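Local coordinates for peptidoglycan-recognition protein SD (Drosophila melanogaster, PDB 2RKQ) that binds bacterial peptidoglycan as a secreted pattern-recognition receptor of innate immunity and activates the Toll pathway in response to Gram-positive bacteria, at residues G17-M22 / K61-G66; M22-P27 / S82-G87. All blocks are in the same frame, centred on the assembly; numbering follows the deposited sequence.

Contact 1. Residues G17-M22 / K61-G66; sequences GAIDSM and KFSDIG
The side chain of Ser63 lies over one face of the flat peptide unit at Gly17: its OG sits 3.5 Å from Gly17 C, almost straight above the plane, and its CB is 3.4 Å from Gly17 O. The same hydroxyl donates to the next carbonyl, with Ser63 OG 3.0 Å from Ala18 O, and comes in from above that plane, 43° out of it. A small residue with a hydroxyl suits this spot, since it can rest over one peptide and bond to the next carbonyl. Gly17 suits its own place twice over: at phi 133° a side chain would press on the preceding carbonyl O, and without one it leaves room for Ser63 OG. Ile19 supplies the apolar part. With CG1 beside its backbone N (chi1 -64°) and the chain extended beyond, CG1 packs 3.6 Å from Ser63 CB while CD1 reaches to 3.9 Å from Asp64 CB. Only the methylene of Asp64 is met here; its carboxylate turns to Arg7 in a salt bridge and also accepts from Gln53 of helix 42-58. This is loop-on-loop surface packing in the peptidoglycan-recognition (amidase-like) fold, joining the loop between strands 4-5 and 26-33 to the helix-to-strand connection.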
ATOM      1  N   GLY A  17      -0.834   2.501  19.639  1.00 19.30           N
ATOM      2  CA  GLY A  17       0.550   2.132  19.774  1.00 17.77           C
ATOM      3  C   GLY A  17       1.356   3.157  19.020  1.00 17.51           C
ATOM      4  O   GLY A  17       0.913   3.696  18.001  1.00 16.91           O
ATOM      5  N   ALA A  18       2.555   3.399  19.524  1.00 17.06           N
ATOM      6  CA  ALA A  18       3.495   4.297  18.893  1.00 16.82           C
ATOM      7  C   ALA A  18       3.920   3.722  17.573  1.00 16.51           C
ATOM      8  O   ALA A  18       3.957   2.500  17.379  1.00 16.96           O
ATOM      9  CB  ALA A  18       4.711   4.492  19.795  1.00 16.93           C
ATOM     10  N   ILE A  19       4.214   4.624  16.648  1.00 15.94           N
ATOM     11  CA  ILE A  19       4.797   4.227  15.392  1.00 15.62           C
ATOM     12  C   ILE A  19       6.049   5.055  15.196  1.00 15.84           C
ATOM     13  O   ILE A  19       6.016   6.270  15.375  1.00 16.15           O
ATOM     14  CB  ILE A  19       3.824   4.437  14.231  1.00 14.80           C
ATOM     15  CG1 ILE A  19       2.591   3.543  14.394  1.00 15.55           C
ATOM     16  CG2 ILE A  19       4.501   4.064  12.914  1.00 15.45           C
ATOM     17  CD1 ILE A  19       1.440   3.945  13.490  1.00 15.51           C
ATOM     18  N   ASP A  20       7.141   4.397  14.828  1.00 16.86           N
ATOM     19  CA  ASP A  20       8.388   5.108  14.554  1.00 17.26           C
ATOM     20  C   ASP A  20       8.246   6.050  13.368  1.00 16.97           C
ATOM     21  O   ASP A  20       7.458   5.792  12.464  1.00 16.01           O
ATOM     22  CB  ASP A  20       9.523   4.116  14.322  1.00 18.48           C
ATOM     23  CG  ASP A  20      10.050   3.523  15.625  1.00 23.13           C
ATOM     24  OD1 ASP A  20      10.197   4.281  16.612  1.00 29.00           O
ATOM     25  OD2 ASP A  20      10.298   2.303  15.655  1.00 27.73           O
ATOM     26  N   SER A  21       8.997   7.149  13.377  1.00 17.26           N
ATOM     27  CA  SER A  21       8.944   8.121  12.287  1.00 17.47           C
ATOM     28  C   SER A  21       9.854   7.741  11.116  1.00 17.34           C
ATOM     29  O   SER A  21      10.816   6.972  11.265  1.00 16.77           O
ATOM     30  CB  SER A  21       9.336   9.501  12.811  1.00 18.53           C
ATOM     31  OG  SER A  21      10.675   9.482  13.254  1.00 23.33           O
ATOM     32  N   MET A  22       9.535   8.282   9.946  1.00 16.32           N
ATOM     33  CA  MET A  22      10.413   8.169   8.777  1.00 16.71           C
ATOM     34  C   MET A  22      10.601   9.543   8.186  1.00 17.34           C
ATOM     35  O   MET A  22       9.718  10.386   8.295  1.00 18.05           O
ATOM     36  CB  MET A  22       9.806   7.286   7.698  1.00 17.27           C
ATOM     37  CG  MET A  22       9.578   5.879   8.108  1.00 16.46           C
ATOM     38  SD  MET A  22       9.309   4.853   6.654  1.00 13.97           S
ATOM     39  CE  MET A  22       7.745   5.410   5.995  1.00 13.79           C
ATOM     40  N   LYS A  61      -1.396  -7.412  15.925  1.00 18.59           N
ATOM     41  CA  LYS A  61      -0.960  -6.524  17.006  1.00 17.96           C
ATOM     42  C   LYS A  61      -0.106  -5.341  16.489  1.00 16.19           C
ATOM     43  O   LYS A  61       0.706  -4.763  17.219  1.00 15.50           O
ATOM     44  CB  LYS A  61      -0.238  -7.325  18.120  1.00 18.22           C
ATOM     45  CG  LYS A  61      -0.856  -8.694  18.461  1.00 21.97           C
ATOM     46  CD  LYS A  61      -2.183  -8.560  19.191  1.00 26.35           C
ATOM     47  CE  LYS A  61      -2.646  -9.921  19.729  1.00 28.24           C
ATOM     48  NZ  LYS A  61      -2.229 -10.133  21.160  1.00 29.05           N
ATOM     49  N   PHE A  62      -0.330  -4.966  15.231  1.00 14.69           N
ATOM     50  CA  PHE A  62       0.250  -3.728  14.681  1.00 13.58           C
ATOM     51  C   PHE A  62      -0.382  -2.526  15.366  1.00 12.80           C
ATOM     52  O   PHE A  62      -1.516  -2.618  15.863  1.00 12.86           O
ATOM     53  CB  PHE A  62      -0.010  -3.602  13.172  1.00 13.74           C
ATOM     54  CG  PHE A  62       0.682  -4.619  12.321  1.00 15.59           C
ATOM     55  CD1 PHE A  62       0.349  -4.709  10.973  1.00 15.40           C
ATOM     56  CD2 PHE A  62       1.684  -5.460  12.828  1.00 17.27           C
ATOM     57  CE1 PHE A  62       0.991  -5.626  10.147  1.00 15.80           C
ATOM     58  CE2 PHE A  62       2.333  -6.397  11.997  1.00 17.81           C
ATOM     59  CZ  PHE A  62       1.964  -6.476  10.656  1.00 17.66           C
ATOM     60  N   SER A  63       0.345  -1.407  15.390  1.00 12.16           N
ATOM     61  CA  SER A  63      -0.192  -0.164  15.907  1.00 12.62           C
ATOM     62  C   SER A  63      -1.306   0.432  15.060  1.00 11.96           C
ATOM     63  O   SER A  63      -2.061   1.265  15.551  1.00 12.48           O
ATOM     64  CB  SER A  63       0.912   0.869  16.055  1.00 12.98           C
ATOM     65  OG  SER A  63       1.910   0.372  16.937  1.00 14.14           O
ATOM     66  N   ASP A  64      -1.372   0.035  13.786  1.00 11.76           N
ATOM     67  CA  ASP A  64      -2.324   0.619  12.836  1.00 11.57           C
ATOM     68  C   ASP A  64      -2.330  -0.298  11.650  1.00 11.06           C
ATOM     69  O   ASP A  64      -1.509  -1.216  11.570  1.00 11.47           O
ATOM     70  CB  ASP A  64      -1.830   2.019  12.442  1.00 11.78           C
ATOM     71  CG  ASP A  64      -2.846   2.841  11.657  1.00 11.67           C
ATOM     72  OD1 ASP A  64      -2.398   3.854  11.098  1.00 11.73           O
ATOM     73  OD2 ASP A  64      -4.047   2.498  11.620  1.00 12.26           O
ATOM     74  N   ILE A  65      -3.259  -0.066  10.726  1.00 10.40           N
ATOM     75  CA  ILE A  65      -3.166  -0.701   9.416  1.00 10.88           C
ATOM     76  C   ILE A  65      -1.737  -0.506   8.893  1.00 10.65           C
ATOM     77  O   ILE A  65      -1.133   0.530   9.121  1.00 11.13           O
ATOM     78  CB  ILE A  65      -4.234  -0.120   8.465  1.00 10.74           C
ATOM     79  CG1 ILE A  65      -4.458  -1.040   7.268  1.00 11.51           C
ATOM     80  CG2 ILE A  65      -3.969   1.384   8.145  1.00 12.25           C
ATOM     81  CD1 ILE A  65      -5.756  -0.694   6.546  1.00 11.49           C
ATOM     82  N   GLY A  66      -1.188  -1.518   8.229  1.00 11.02           N
ATOM     83  CA  GLY A  66       0.257  -1.565   8.003  1.00  9.88           C
ATOM     84  C   GLY A  66       0.797  -0.739   6.861  1.00 10.30           C
ATOM     85  O   GLY A  66       2.005  -0.557   6.736  1.00 11.31           O
TER

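Contact 2. Residues M22-P27 / S82-G87. Unlike the reference sequence in segment 22-27: Val23 (reference Glu).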
ATOM      1  N   MET A  22       9.535   8.282   9.946  1.00 16.32           N
ATOM      2  CA  MET A  22      10.413   8.169   8.777  1.00 16.71           C
ATOM      3  C   MET A  22      10.601   9.543   8.186  1.00 17.34           C
ATOM      4  O   MET A  22       9.718  10.386   8.295  1.00 18.05           O
ATOM      5  CB  MET A  22       9.806   7.286   7.698  1.00 17.27           C
ATOM      6  CG  MET A  22       9.578   5.879   8.108  1.00 16.46           C
ATOM      7  SD  MET A  22       9.309   4.853   6.654  1.00 13.97           S
ATOM      8  CE  MET A  22       7.745   5.410   5.995  1.00 13.79           C
ATOM      9  N   VAL A  23      11.744   9.732   7.535  1.00 17.78           N
ATOM     10  CA  VAL A  23      12.088  10.989   6.891  1.00 19.22           C
ATOM     11  C   VAL A  23      11.537  10.953   5.471  1.00 18.27           C
ATOM     12  O   VAL A  23      11.852  10.040   4.725  1.00 19.78           O
ATOM     13  CB  VAL A  23      13.631  11.158   6.876  1.00 19.41           C
ATOM     14  CG1 VAL A  23      14.065  12.325   5.990  1.00 22.02           C
ATOM     15  CG2 VAL A  23      14.157  11.315   8.314  1.00 22.11           C
ATOM     16  N   THR A  24      10.683  11.914   5.125  1.00 18.38           N
ATOM     17  CA  THR A  24      10.161  12.057   3.763  1.00 17.38           C
ATOM     18  C   THR A  24      10.989  13.137   3.053  1.00 16.92           C
ATOM     19  O   THR A  24      11.515  14.039   3.715  1.00 18.48           O
ATOM     20  CB  THR A  24       8.686  12.493   3.751  1.00 17.84           C
ATOM     21  OG1 THR A  24       8.570  13.717   4.485  1.00 17.95           O
ATOM     22  CG2 THR A  24       7.785  11.430   4.359  1.00 17.54           C
ATOM     23  N   PRO A  25      11.091  13.077   1.714  1.00 15.97           N
ATOM     24  CA  PRO A  25      10.502  12.084   0.811  1.00 14.96           C
ATOM     25  C   PRO A  25      11.178  10.729   0.945  1.00 13.44           C
ATOM     26  O   PRO A  25      12.384  10.639   1.193  1.00 13.74           O
ATOM     27  CB  PRO A  25      10.747  12.690  -0.574  1.00 15.29           C
ATOM     28  CG  PRO A  25      11.943  13.549  -0.397  1.00 18.02           C
ATOM     29  CD  PRO A  25      11.836  14.118   0.972  1.00 15.97           C
ATOM     30  N   LEU A  26      10.376   9.673   0.803  1.00 12.88           N
ATOM     31  CA  LEU A  26      10.862   8.320   0.996  1.00 12.19           C
ATOM     32  C   LEU A  26      11.568   7.814  -0.241  1.00 12.25           C
ATOM     33  O   LEU A  26      11.118   8.090  -1.349  1.00 13.03           O
ATOM     34  CB  LEU A  26       9.701   7.398   1.322  1.00 12.28           C
ATOM     35  CG  LEU A  26       8.899   7.809   2.550  1.00 11.64           C
ATOM     36  CD1 LEU A  26       7.580   7.073   2.596  1.00 12.36           C
ATOM     37  CD2 LEU A  26       9.701   7.578   3.831  1.00 13.71           C
ATOM     38  N   PRO A  27      12.696   7.103  -0.060  1.00 11.33           N
ATOM     39  CA  PRO A  27      13.413   6.598  -1.232  1.00 11.69           C
ATOM     40  C   PRO A  27      12.767   5.451  -2.000  1.00 11.06           C
ATOM     41  O   PRO A  27      13.169   5.212  -3.142  1.00 10.82           O
ATOM     42  CB  PRO A  27      14.775   6.177  -0.688  1.00 11.70           C
ATOM     43  CG  PRO A  27      14.768   6.440   0.755  1.00 14.55           C
ATOM     44  CD  PRO A  27      13.435   6.890   1.198  1.00 11.74           C
ATOM     45  N   SER A  82       0.498   7.769   7.856  1.00 13.52           N
ATOM     46  CA  SER A  82       1.165   8.899   7.245  1.00 14.74           C
ATOM     47  C   SER A  82       2.486   8.460   6.622  1.00 14.05           C
ATOM     48  O   SER A  82       3.160   7.599   7.184  1.00 13.91           O
ATOM     49  CB  SER A  82       1.483   9.944   8.307  1.00 14.98           C
ATOM     50  OG  SER A  82       2.229  10.994   7.730  1.00 18.45           O
ATOM     51  N   PRO A  83       2.878   9.052   5.479  1.00 15.24           N
ATOM     52  CA  PRO A  83       4.189   8.731   4.942  1.00 14.84           C
ATOM     53  C   PRO A  83       5.356   8.990   5.890  1.00 15.05           C
ATOM     54  O   PRO A  83       6.427   8.413   5.683  1.00 14.84           O
ATOM     55  CB  PRO A  83       4.289   9.638   3.708  1.00 15.70           C
ATOM     56  CG  PRO A  83       2.873   9.846   3.307  1.00 17.61           C
ATOM     57  CD  PRO A  83       2.142   9.977   4.589  1.00 15.76           C
ATOM     58  N   SER A  84       5.174   9.845   6.904  1.00 14.64           N
ATOM     59  CA  SER A  84       6.243  10.053   7.890  1.00 14.52           C
ATOM     60  C   SER A  84       6.163   9.091   9.066  1.00 14.22           C
ATOM     61  O   SER A  84       6.848   9.273  10.078  1.00 14.09           O
ATOM     62  CB  SER A  84       6.289  11.494   8.437  1.00 15.64           C
ATOM     63  OG  SER A  84       5.830  12.458   7.520  0.50 15.86           O
ATOM     64  N   GLN A  85       5.298   8.087   8.950  1.00 13.30           N
ATOM     65  CA  GLN A  85       5.228   7.019   9.947  1.00 13.22           C
ATOM     66  C   GLN A  85       5.686   5.737   9.277  1.00 12.09           C
ATOM     67  O   GLN A  85       5.167   5.369   8.228  1.00 12.74           O
ATOM     68  CB  GLN A  85       3.789   6.834  10.472  1.00 13.69           C
ATOM     69  CG  GLN A  85       3.312   7.982  11.342  1.00 15.25           C
ATOM     70  CD  GLN A  85       1.846   7.865  11.731  1.00 14.71           C
ATOM     71  OE1 GLN A  85       1.471   8.147  12.885  1.00 18.39           O
ATOM     72  NE2 GLN A  85       0.998   7.521  10.778  1.00 13.41           N
ATOM     73  N   ARG A  86       6.627   5.040   9.900  1.00 11.88           N
ATOM     74  CA  ARG A  86       7.089   3.760   9.373  1.00 11.40           C
ATOM     75  C   ARG A  86       5.908   2.821   9.174  1.00 12.10           C
ATOM     76  O   ARG A  86       4.971   2.803   9.983  1.00 12.35           O
ATOM     77  CB  ARG A  86       8.104   3.147  10.341  1.00 12.08           C
ATOM     78  CG  ARG A  86       8.797   1.930   9.769  1.00 13.69           C
ATOM     79  CD  ARG A  86       9.681   1.281  10.822  1.00 20.04           C
ATOM     80  NE  ARG A  86      10.859   2.094  11.093  1.00 23.25           N
ATOM     81  CZ  ARG A  86      11.565   2.083  12.220  1.00 25.81           C
ATOM     82  NH1 ARG A  86      11.204   1.320  13.248  1.00 27.42           N
ATOM     83  NH2 ARG A  86      12.627   2.869  12.318  1.00 26.60           N
ATOM     84  N   GLY A  87       5.921   2.079   8.073  1.00 10.94           N
ATOM     85  CA  GLY A  87       4.902   1.068   7.840  1.00 11.82           C
ATOM     86  C   GLY A  87       5.191  -0.207   8.601  1.00 11.65           C
ATOM     87  O   GLY A  87       6.192  -0.309   9.316  1.00 11.84           O
TER
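Met22 N donates to Ser84 O at 2.9 Å, with a nearly straight N-H...O angle of 161°, although the nitrogen stands well above the carbonyl plane, 64° out of it. In return Ser84 CA approaches Met22 O at 3.5 Å, a weaker C-H...O contact between the same two residues. Residues Ser82 to Gln85 form a type I beta turn, whose second position suits the fixed phi of Pro83. The unbranched, flexible Met22 side chain fits against the turn and the residue after it: CG passes 3.5 Å from Arg86 CA and 3.8 Å from Arg86 CB, and the bend at chi3 (-67°) places CE 3.3 Å from Pro83 O and within similar reach of Gln85 O. A sulfur-bound methyl, probably slightly positive, is a tolerable neighbour for two carbonyl oxygens. Pro83 O is also approached by Thr24 CG2 at 3.6 Å and by Leu26 CD1, so methyl groups of three residues gather round it. Met22 also touches His68 in the loop before strand 69-71, and Leu26 begins strand 26-33, its backbone bonded to Gln131 and Val133; the turn, which lies in the loop between strands 77-79 and 97-102, thus packs against the entry to strand 26-33.

How the contacts relate
Contacts 1 and 2 follow one another along the loop that leads into strand 26-33, share Met22, and have centres about 12 Å apart. Their segments alternate in sequence: 17-22 and 22-27 come first, then 61-66 and 82-87. The loop therefore packs against two others, the one leading into strand 69-71 and the one leaving strand 77-79. The contacts also touch directly: Asp20 OD2 forms a salt bridge with Arg86 NH1 at 2.8 Å, and Ile19 packs beside it on Gln85 and Arg86. Arg81 links the two loops themselves, donating to carbonyls of Asp64, Ile65 and Arg86. Parts distant in sequence are thus bridged beside the mixed sheet of the amidase-like recognition fold.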